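Local coordinates for protein putative fimbrial subunit (Corynebacterium diphtheriae, PDB 4HSS) that is the major pilin SpaD, which forms the homopolymer of a surface pilus and probably contributes to cell adhesion, at residues A[25-30]-A[109-114]; A[63-68]-A[92-97]; A[115-120]-A[132-137]. One frame throughout, in Å; residues are numbered along the deposited sequence.

Contact 1. Residues A[25-30]-A[109-114]; sequences ERKGSL and NLDLGI
Gly28 and Leu110 are an antiparallel hydrogen-bonded pair in a prealbumin-like (CnaB-type) β-sandwich, at the point where strand 104-110 ends beside the first strand of the domain and the chain turns toward strand 113-121 of the facing sheet. Two backbone bonds define the pair: Gly28 N gives to Leu110 O over 2.9 Å, and Leu110 N gives to Gly28 O over 3.0 Å. They differ in geometry, since Gly28 N lies in the plane of the Leu110 carbonyl, whereas Leu110 N stands 39° out of the plane of the Gly28 carbonyl. This is the tight half of the contact. Leu110 CB comes within 3.4 Å of Gly28 O, and its CD2 reaches in beside Ser29 and Leu30, 3.8 Å from Leu30 N. Leu112 closes the same side from across the corner, its CG 3.5 Å from Arg26 O. Gly28 has no side chain on this face, and Leu112 CD2 lies 3.8 Å from Gly28 N. Ile64 and Ile136 of the facing sheet pack against Leu110 and continue this apolar side inward.

The other half is exposed and polar. Lys27 crosses Asn109 at about a right angle, touching it only through aliphatic carbons, and then runs alongside Asp111. Bends at chi2 (-100°) and chi4 (-90°) bring its ammonium group round to the carboxylate. Here the salt bridge joins Lys27 NZ to Asp111 OD1 at 2.8 Å, using the lone pair turned away from OD2; OD2 has a long, weak ion-pair partner in Lys66. Where the backbones diverge beyond Lys27, a water replaces the direct bond: it donates to Arg26 O at 2.8 Å and accepts from Leu112 N.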
# COMPACT_ATOMS: atom_id res chain seq x y z
N GLU A 25 49.59 -19.99 -6.96
CA GLU A 25 49.97 -18.92 -7.89
C GLU A 25 48.79 -18.70 -8.86
O GLU A 25 48.90 -17.92 -9.82
CB GLU A 25 51.33 -19.16 -8.59
CG GLU A 25 51.37 -20.25 -9.65
CD GLU A 25 52.75 -20.78 -10.00
OE1 GLU A 25 52.99 -21.06 -11.20
OE2 GLU A 25 53.60 -20.92 -9.09
N ARG A 26 47.65 -19.36 -8.57
CA ARG A 26 46.40 -19.21 -9.30
C ARG A 26 45.48 -18.22 -8.62
O ARG A 26 45.56 -17.98 -7.41
CB ARG A 26 45.67 -20.55 -9.43
CG ARG A 26 46.22 -21.40 -10.55
CD ARG A 26 45.24 -22.48 -10.94
NE ARG A 26 43.99 -21.89 -11.40
CZ ARG A 26 43.02 -22.56 -12.00
NH1 ARG A 26 43.14 -23.86 -12.23
NH2 ARG A 26 41.91 -21.93 -12.38
N LYS A 27 44.60 -17.64 -9.42
CA LYS A 27 43.59 -16.69 -8.98
C LYS A 27 42.25 -17.34 -9.25
O LYS A 27 42.12 -18.10 -10.22
CB LYS A 27 43.73 -15.33 -9.68
CG LYS A 27 45.01 -14.57 -9.30
CD LYS A 27 44.76 -13.50 -8.26
CE LYS A 27 46.04 -13.04 -7.60
NZ LYS A 27 46.35 -13.85 -6.39
N GLY A 28 41.30 -17.12 -8.35
CA GLY A 28 39.97 -17.68 -8.47
C GLY A 28 38.93 -16.66 -8.87
O GLY A 28 39.25 -15.52 -9.24
N SER A 29 37.66 -17.08 -8.80
CA SER A 29 36.49 -16.26 -9.11
C SER A 29 35.25 -16.77 -8.37
O SER A 29 35.18 -17.94 -7.97
CB SER A 29 36.21 -16.23 -10.62
OG SER A 29 35.61 -17.43 -11.10
N LEU A 30 34.27 -15.89 -8.24
CA LEU A 30 32.96 -16.12 -7.68
C LEU A 30 31.91 -15.55 -8.62
O LEU A 30 31.98 -14.39 -9.01
CB LEU A 30 32.84 -15.52 -6.28
CG LEU A 30 31.44 -15.59 -5.65
CD1 LEU A 30 31.02 -17.02 -5.43
CD2 LEU A 30 31.37 -14.76 -4.37
N ASN A 109 39.66 -12.36 -10.61
CA ASN A 109 41.04 -12.22 -10.16
C ASN A 109 41.11 -12.11 -8.65
O ASN A 109 41.68 -11.15 -8.09
CB ASN A 109 41.72 -11.02 -10.84
CG ASN A 109 42.38 -11.42 -12.12
OD1 ASN A 109 43.52 -11.94 -12.12
ND2 ASN A 109 41.66 -11.28 -13.23
N LEU A 110 40.46 -13.08 -8.00
CA LEU A 110 40.31 -13.20 -6.56
C LEU A 110 41.45 -13.96 -5.96
O LEU A 110 41.70 -15.09 -6.36
CB LEU A 110 38.99 -13.95 -6.28
CG LEU A 110 37.83 -13.15 -5.71
CD1 LEU A 110 37.84 -11.70 -6.14
CD2 LEU A 110 36.53 -13.78 -6.11
N ASP A 111 42.12 -13.37 -4.96
CA ASP A 111 43.17 -14.04 -4.21
C ASP A 111 42.56 -15.29 -3.61
O ASP A 111 41.39 -15.26 -3.21
CB ASP A 111 43.70 -13.13 -3.08
CG ASP A 111 44.52 -11.92 -3.50
OD1 ASP A 111 45.39 -12.07 -4.40
OD2 ASP A 111 44.37 -10.86 -2.85
N LEU A 112 43.30 -16.39 -3.55
CA LEU A 112 42.72 -17.59 -2.94
C LEU A 112 42.50 -17.35 -1.44
O LEU A 112 43.32 -16.69 -0.81
CB LEU A 112 43.59 -18.85 -3.19
CG LEU A 112 43.81 -19.27 -4.67
CD1 LEU A 112 44.53 -20.58 -4.74
CD2 LEU A 112 42.51 -19.33 -5.46
N GLY A 113 41.36 -17.79 -0.92
CA GLY A 113 41.02 -17.62 0.49
C GLY A 113 39.56 -17.84 0.84
O GLY A 113 38.80 -18.42 0.05
N ILE A 114 39.19 -17.42 2.05
CA ILE A 114 37.82 -17.50 2.55
C ILE A 114 37.20 -16.11 2.45
O ILE A 114 37.81 -15.12 2.84
CB ILE A 114 37.68 -18.10 4.00
CG1 ILE A 114 38.51 -19.37 4.21
CG2 ILE A 114 36.20 -18.29 4.43
CD1 ILE A 114 38.20 -20.53 3.30
O HOH W 1 45.97 -16.94 -4.80

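Contact 2. Residues A[63-68]-A[92-97]; sequences KITKLN and STTKEV
Ile64 and Lys95 face each other as an antiparallel hydrogen-bonded pair and send their side chains the same way, Ile64 CG1 lying 3.7 Å from Lys95 CB. Ile64 N reaches Lys95 O at 3.0 Å, almost straight along the carbonyl bond, whereas the return bond from Lys95 N to Ile64 O is longer, 3.3 Å. A third bond, Lys66 N to Thr93 O at 3.2 Å, carries the pairing toward the corner at Ser92. On the opposite face Thr94 CG2 meets two neighbours: it lies 3.5 Å from Thr65 OG1 and 3.7 Å from Lys63 CE. Lys63 CG lies anti to the backbone N (chi1 -179°), and the chain, extended beyond it, carries CE across to the neighbouring strand. Lys63 CB meets Glu96 CG at 3.8 Å, but their charged ends do not touch.

These strands, 165° apart in direction, are one edge of the four-stranded antiparallel sheet of the prealbumin-like sandwich, with 93-98 outermost. The face bearing Ile64 turns inward: Ile64 packs on Phe107, Leu110 and Tyr115, and Lys95 NZ is hydrogen-bonded to Asp108 O. Beyond strand 61-67, backbone bonds from Lys63 to Glu118 and from Thr65 to Leu116 fix its position.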
# COMPACT_ATOMS: atom_id res chain seq x y z
N LYS A 63 28.63 -7.54 -1.79
CA LYS A 63 29.94 -7.20 -1.27
C LYS A 63 30.61 -8.45 -0.75
O LYS A 63 30.05 -9.12 0.12
CB LYS A 63 29.85 -6.15 -0.15
CG LYS A 63 31.22 -5.75 0.42
CD LYS A 63 31.09 -4.81 1.62
CE LYS A 63 32.34 -3.97 1.78
NZ LYS A 63 32.28 -3.08 2.96
N ILE A 64 31.79 -8.77 -1.27
CA ILE A 64 32.64 -9.90 -0.85
C ILE A 64 33.75 -9.36 0.03
O ILE A 64 34.27 -8.28 -0.23
CB ILE A 64 33.21 -10.76 -2.02
CG1 ILE A 64 34.15 -9.92 -2.93
CG2 ILE A 64 32.06 -11.42 -2.79
CD1 ILE A 64 35.09 -10.66 -3.75
N THR A 65 34.11 -10.10 1.08
CA THR A 65 35.14 -9.66 2.02
C THR A 65 36.10 -10.81 2.30
O THR A 65 35.68 -11.80 2.91
CB THR A 65 34.44 -9.12 3.29
OG1 THR A 65 33.52 -8.09 2.89
CG2 THR A 65 35.43 -8.57 4.36
N LYS A 66 37.39 -10.70 1.86
CA LYS A 66 38.45 -11.66 2.14
C LYS A 66 38.66 -11.71 3.67
O LYS A 66 38.65 -10.67 4.32
CB LYS A 66 39.74 -11.25 1.41
CG LYS A 66 40.79 -12.37 1.29
CD LYS A 66 42.09 -11.85 0.70
CE LYS A 66 43.26 -12.79 0.90
NZ LYS A 66 44.55 -12.16 0.51
N LEU A 67 38.77 -12.91 4.23
CA LEU A 67 38.91 -13.07 5.69
C LEU A 67 40.37 -13.38 6.04
O LEU A 67 41.12 -13.80 5.16
CB LEU A 67 37.94 -14.15 6.21
CG LEU A 67 36.46 -13.95 5.88
CD1 LEU A 67 35.68 -15.12 6.32
CD2 LEU A 67 35.88 -12.72 6.55
N ASN A 68 40.83 -13.08 7.29
CA ASN A 68 42.26 -13.23 7.70
C ASN A 68 42.92 -14.65 7.51
O ASN A 68 44.15 -14.75 7.46
CB ASN A 68 42.48 -12.78 9.17
CG ASN A 68 41.67 -13.52 10.21
OD1 ASN A 68 41.22 -14.65 10.00
ND2 ASN A 68 41.50 -12.92 11.38
N SER A 92 40.55 -5.52 4.89
CA SER A 92 40.35 -4.32 4.08
C SER A 92 40.09 -4.67 2.59
O SER A 92 39.61 -3.81 1.84
CB SER A 92 41.57 -3.41 4.20
OG SER A 92 42.70 -3.98 3.55
N THR A 93 40.43 -5.91 2.17
CA THR A 93 40.23 -6.37 0.80
C THR A 93 38.74 -6.70 0.59
O THR A 93 38.22 -7.66 1.17
CB THR A 93 41.16 -7.55 0.51
OG1 THR A 93 42.50 -7.11 0.76
CG2 THR A 93 41.05 -8.07 -0.92
N THR A 94 38.05 -5.84 -0.19
CA THR A 94 36.61 -5.95 -0.49
C THR A 94 36.34 -5.62 -1.95
O THR A 94 37.17 -4.97 -2.59
CB THR A 94 35.77 -5.05 0.42
OG1 THR A 94 36.32 -3.74 0.39
CG2 THR A 94 35.68 -5.58 1.86
N LYS A 95 35.19 -6.06 -2.47
CA LYS A 95 34.78 -5.83 -3.85
C LYS A 95 33.27 -5.84 -3.91
O LYS A 95 32.66 -6.71 -3.28
CB LYS A 95 35.40 -6.91 -4.76
CG LYS A 95 35.50 -6.52 -6.23
CD LYS A 95 36.16 -7.64 -7.03
CE LYS A 95 36.04 -7.43 -8.51
NZ LYS A 95 36.57 -8.59 -9.27
N GLU A 96 32.65 -4.84 -4.63
CA GLU A 96 31.19 -4.70 -4.79
C GLU A 96 30.81 -4.80 -6.25
O GLU A 96 31.45 -4.17 -7.09
CB GLU A 96 30.69 -3.38 -4.22
CG GLU A 96 30.52 -3.40 -2.70
CD GLU A 96 29.72 -2.23 -2.13
OE1 GLU A 96 30.23 -1.58 -1.18
OE2 GLU A 96 28.59 -2.00 -2.59
N VAL A 97 29.82 -5.66 -6.56
CA VAL A 97 29.34 -5.90 -7.93
C VAL A 97 27.81 -5.98 -7.92
O VAL A 97 27.25 -6.69 -7.08
CB VAL A 97 29.96 -7.17 -8.59
CG1 VAL A 97 29.36 -7.42 -9.97
CG2 VAL A 97 31.47 -7.09 -8.69

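Contact 3. Residues A[115-120]-A[132-137]; sequences YLVEET and FIVSIP
Val117 sits over one face of the Phe132 ring: its CB is 3.7 Å from the ring centroid and only 12° off the normal, a CH-pi contact centred on the face. Val117 CG1 and CG2 reach toward the ring's far end, with CG1 3.5 Å from Phe132 CZ. A chi1 of 60° puts Phe132 CG between the backbone N and the carbonyl carbon, which turns the ring over Val117. Beside it, Val134 CG2 packs at 3.8 Å from Val117 CG2, and Ile136 CD1 approaches the Tyr115 ring obliquely, 4.0 Å from Tyr115 CD1. On the opposite face of the sheet contact is sparser: Leu116 CB is 3.9 Å from Ile133 CD1.

Four backbone bonds link the two strands, two for each of the hydrogen-bonded pairs Tyr115-Val134 and Val117-Phe132; the shortest joins Val117 N to Phe132 O at 2.7 Å. The hydroxyl of the buried Tyr115 is hydrogen-bonded to Asp111 O; at the polar edge Ser135 OG donates to Pro137 O.

Strand 132-136 is outermost in the four-stranded sheet, with strand 61-67 on the other side of 113-121. Leu30 and Leu32 of strand 28-36, in the facing sheet, pack against Val117, and Leu32 also meets Phe132.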
# COMPACT_ATOMS: atom_id res chain seq x y z
N TYR A 115 35.98 -16.07 1.93
CA TYR A 115 35.24 -14.85 1.71
C TYR A 115 33.87 -14.92 2.31
O TYR A 115 33.18 -15.95 2.23
CB TYR A 115 35.09 -14.59 0.20
CG TYR A 115 36.37 -14.21 -0.51
CD1 TYR A 115 37.25 -15.20 -0.97
CD2 TYR A 115 36.69 -12.88 -0.76
CE1 TYR A 115 38.44 -14.86 -1.60
CE2 TYR A 115 37.86 -12.53 -1.43
CZ TYR A 115 38.75 -13.52 -1.82
OH TYR A 115 39.90 -13.18 -2.49
N LEU A 116 33.44 -13.78 2.85
CA LEU A 116 32.10 -13.51 3.33
C LEU A 116 31.37 -12.78 2.23
O LEU A 116 31.90 -11.80 1.69
CB LEU A 116 32.18 -12.68 4.61
CG LEU A 116 30.91 -12.02 5.08
CD1 LEU A 116 29.91 -13.07 5.55
CD2 LEU A 116 31.23 -11.05 6.17
N VAL A 117 30.17 -13.27 1.87
CA VAL A 117 29.35 -12.68 0.81
C VAL A 117 28.08 -12.06 1.44
O VAL A 117 27.27 -12.79 2.01
CB VAL A 117 29.02 -13.74 -0.28
CG1 VAL A 117 28.32 -13.10 -1.47
CG2 VAL A 117 30.27 -14.49 -0.72
N GLU A 118 27.93 -10.73 1.31
CA GLU A 118 26.80 -9.95 1.83
C GLU A 118 26.08 -9.13 0.75
O GLU A 118 26.74 -8.56 -0.12
CB GLU A 118 27.31 -8.94 2.88
CG GLU A 118 27.92 -9.53 4.14
CD GLU A 118 28.61 -8.49 5.01
OE1 GLU A 118 29.59 -7.86 4.54
OE2 GLU A 118 28.17 -8.31 6.16
N GLU A 119 24.74 -9.01 0.85
CA GLU A 119 23.95 -8.15 -0.04
C GLU A 119 23.99 -6.75 0.55
O GLU A 119 23.63 -6.60 1.72
CB GLU A 119 22.48 -8.61 -0.24
CG GLU A 119 22.21 -10.08 -0.00
CD GLU A 119 21.04 -10.71 -0.74
OE1 GLU A 119 20.82 -11.93 -0.57
OE2 GLU A 119 20.33 -10.00 -1.49
N THR A 120 24.43 -5.74 -0.21
CA THR A 120 24.51 -4.36 0.29
C THR A 120 23.29 -3.49 -0.13
O THR A 120 22.83 -2.67 0.66
CB THR A 120 25.80 -3.68 -0.16
OG1 THR A 120 26.01 -3.94 -1.54
CG2 THR A 120 27.00 -4.11 0.64
N PHE A 132 26.53 -15.33 3.49
CA PHE A 132 27.12 -16.65 3.42
C PHE A 132 28.63 -16.57 3.25
O PHE A 132 29.17 -15.51 2.95
CB PHE A 132 26.48 -17.47 2.29
CG PHE A 132 26.58 -16.95 0.88
CD1 PHE A 132 25.64 -16.05 0.39
CD2 PHE A 132 27.54 -17.44 0.00
CE1 PHE A 132 25.68 -15.62 -0.95
CE2 PHE A 132 27.58 -17.02 -1.33
CZ PHE A 132 26.64 -16.14 -1.80
N ILE A 133 29.30 -17.73 3.46
CA ILE A 133 30.75 -17.91 3.40
C ILE A 133 31.10 -18.78 2.19
O ILE A 133 30.39 -19.75 1.92
CB ILE A 133 31.22 -18.53 4.77
CG1 ILE A 133 31.18 -17.51 5.93
CG2 ILE A 133 32.56 -19.24 4.71
CD1 ILE A 133 32.22 -16.35 5.89
N VAL A 134 32.17 -18.42 1.46
CA VAL A 134 32.67 -19.21 0.33
C VAL A 134 34.20 -19.33 0.43
O VAL A 134 34.89 -18.40 0.85
CB VAL A 134 32.22 -18.76 -1.10
CG1 VAL A 134 30.72 -18.90 -1.30
CG2 VAL A 134 32.69 -17.35 -1.45
N SER A 135 34.70 -20.49 0.03
CA SER A 135 36.12 -20.83 -0.00
C SER A 135 36.57 -20.86 -1.46
O SER A 135 35.88 -21.43 -2.30
CB SER A 135 36.35 -22.17 0.68
OG SER A 135 37.71 -22.55 0.55
N ILE A 136 37.73 -20.22 -1.76
CA ILE A 136 38.32 -20.15 -3.11
C ILE A 136 39.74 -20.65 -2.99
O ILE A 136 40.56 -19.95 -2.40
CB ILE A 136 38.23 -18.72 -3.74
CG1 ILE A 136 36.76 -18.27 -3.89
CG2 ILE A 136 38.96 -18.65 -5.08
CD1 ILE A 136 36.55 -17.03 -4.47
N PRO A 137 40.06 -21.88 -3.44
CA PRO A 137 39.20 -22.88 -4.09
C PRO A 137 38.35 -23.70 -3.10
O PRO A 137 38.42 -23.53 -1.89
CB PRO A 137 40.21 -23.77 -4.83
CG PRO A 137 41.41 -23.76 -3.94
CD PRO A 137 41.44 -22.40 -3.27

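Overall arrangement
Contacts 2 and 3 belong to one four-stranded sheet, in the order 93-98, 61-67, 113-121, 132-136; each pairs one edge strand with its inner neighbour, and their centres lie about 8 Å apart. Contact 1 joins strands of the facing sheet and includes the corner that leads into 113-121, its centre about 12 Å from the other two centres. The three share an interior: Leu110 of contact 1 touches Ile64 of contact 2 and Ile136 of contact 3. Contact 3 is the most apolar, with none of its touching residues exposed. Contact 2 buries Ile64 on one face and bears threonines and charged chains on the other, while contact 1 adds a surface salt bridge and a bridging water.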